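Local structure of cellulose 1,4-beta-cellobiosidase (Thermobifida fusca, 4JJJ) at residues Q350-A353 with T354-D357. The protein probably hydrolyses cellulose to cellobiose, this chain being the glycoside hydrolase family 48 catalytic domain of a longer protein that also has a carbohydrate-binding module. The protein carries 1 engineered substitution. Residues are numbered along the deposited sequence; the frame is centred on the assembly and turned at random.
With ZN (zinc ion), chain T.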
loop_
_atom_site.group_PDB
_atom_site.type_symbol
_atom_site.label_atom_id
_atom_site.label_comp_id
_atom_site.label_asym_id
_atom_site.label_seq_id
_atom_site.Cartn_x
_atom_site.Cartn_y
_atom_site.Cartn_z
ATOM N N GLN A 350 18.199 11.964 10.580
ATOM C CA GLN A 350 18.473 12.958 9.543
ATOM C C GLN A 350 17.717 12.633 8.256
ATOM O O GLN A 350 17.159 13.546 7.599
ATOM C CB GLN A 350 19.990 12.970 9.250
ATOM C CG GLN A 350 20.413 14.051 8.261
ATOM C CD GLN A 350 20.306 15.480 8.809
ATOM O OE1 GLN A 350 20.706 15.784 9.949
ATOM N NE2 GLN A 350 19.856 16.411 7.919
ATOM N N ASP A 351 17.730 11.387 7.900
ATOM C CA ASP A 351 17.078 10.965 6.636
ATOM C C ASP A 351 15.588 11.274 6.739
ATOM O O ASP A 351 14.968 11.764 5.768
ATOM C CB ASP A 351 17.400 9.512 6.293
ATOM C CG ASP A 351 18.765 9.303 5.787
ATOM O OD1 ASP A 351 19.507 10.255 5.459
ATOM O OD2 ASP A 351 19.160 8.131 5.740
ATOM N N TRP A 352 14.971 10.931 7.876
ATOM C CA TRP A 352 13.517 11.182 8.086
ATOM C C TRP A 352 13.239 12.664 8.199
ATOM O O TRP A 352 12.193 13.113 7.758
ATOM C CB TRP A 352 13.002 10.387 9.252
ATOM C CG TRP A 352 12.658 8.980 8.808
ATOM C CD1 TRP A 352 13.387 7.826 9.027
ATOM C CD2 TRP A 352 11.591 8.615 8.001
ATOM N NE1 TRP A 352 12.757 6.754 8.442
ATOM C CE2 TRP A 352 11.625 7.231 7.834
ATOM C CE3 TRP A 352 10.518 9.334 7.437
ATOM C CZ2 TRP A 352 10.661 6.566 7.118
ATOM C CZ3 TRP A 352 9.534 8.655 6.775
ATOM C CH2 TRP A 352 9.606 7.274 6.600
ATOM N N ALA A 353 14.192 13.477 8.756
ATOM C CA ALA A 353 13.956 14.933 8.783
ATOM C C ALA A 353 13.988 15.510 7.345
ATOM O O ALA A 353 13.114 16.331 6.945
ATOM C CB ALA A 353 14.957 15.608 9.647
ATOM N N THR A 354 14.881 14.975 6.532
ATOM C CA THR A 354 14.921 15.389 5.106
ATOM C C THR A 354 13.636 14.953 4.400
ATOM O O THR A 354 13.043 15.743 3.701
ATOM C CB THR A 354 16.142 14.801 4.440
ATOM O OG1 THR A 354 17.307 15.232 5.137
ATOM C CG2 THR A 354 16.221 15.209 3.033
ATOM N N SER A 355 13.241 13.745 4.656
ATOM C CA SER A 355 11.969 13.213 4.061
ATOM C C SER A 355 10.708 13.989 4.490
ATOM O O SER A 355 9.824 14.220 3.676
ATOM C CB SER A 355 11.781 11.711 4.367
ATOM O OG SER A 355 10.683 11.147 3.655
ATOM N N PHE A 356 10.614 14.348 5.783
ATOM C CA PHE A 356 9.496 15.136 6.283
ATOM C C PHE A 356 9.318 16.390 5.415
ATOM O O PHE A 356 8.224 16.710 4.914
ATOM C CB PHE A 356 9.708 15.429 7.744
ATOM C CG PHE A 356 8.671 16.302 8.404
ATOM C CD1 PHE A 356 7.329 16.072 8.237
ATOM C CD2 PHE A 356 9.018 17.332 9.265
ATOM C CE1 PHE A 356 6.367 16.842 8.862
ATOM C CE2 PHE A 356 8.092 18.098 9.919
ATOM C CZ PHE A 356 6.747 17.864 9.719
ATOM N N ASP A 357 10.396 17.149 5.295
ATOM C CA ASP A 357 10.418 18.349 4.464
ATOM C C ASP A 357 10.103 18.044 2.990
ATOM O O ASP A 357 9.207 18.696 2.396
ATOM C CB ASP A 357 11.789 19.014 4.568
ATOM C CG ASP A 357 12.010 20.120 3.559
ATOM O OD1 ASP A 357 11.166 21.024 3.581
ATOM O OD2 ASP A 357 12.983 19.990 2.720
HETATM ZN ZN ZN T . 11.514 22.419 2.188
HETATM O O HOH W 1 13.287 23.408 2.506
#
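With chi1 of T354 at -58°, OG1 stands beside its own backbone N and faces back down the helix to the carbonyl of Q350, 3.0 Å from OG1 to Q350 O. The same oxygen accepts the N-H of T354; the hydroxyl may share it, though its proton could turn elsewhere. The Q350 side chain leaves with CG anti to N and bends at chi2, 69°, which brings the amide back alongside the threonine at a slant, NE2 of Q350 ending 4.0 Å from OG1 of T354, a distance of contact and not of bonding.

The next residue, S355, lies on the adjoining face and presents CB obliquely to the indole of W352, 4.1 Å from CE3. Its OG is engaged by Y295 and Q359, while W352 NE1 hydrogen-bonds to G260 O and the ring packs on helix 329-337. On this inner side D351 also forms salt bridges with R264 and K290.

Four successive i to i+4 bonds, from the amides of T354 to D357, hold this part of helix 348-365; the last, D357 N to A353 O, is long at 3.3 Å but almost straight at 179°. D357, CG anti to its N, leads away from the first turn and binds zinc through OD1 alone at 2.0 Å; E361, one turn on, and a water also bind the metal. Chemically, this illustrates how i, i+4 spacing presents side chains on one helix face: buried polar groups on one flank are satisfied by neighbouring parts of the fold, whereas on the other two carboxylates share a zinc that probably offsets their negative charge.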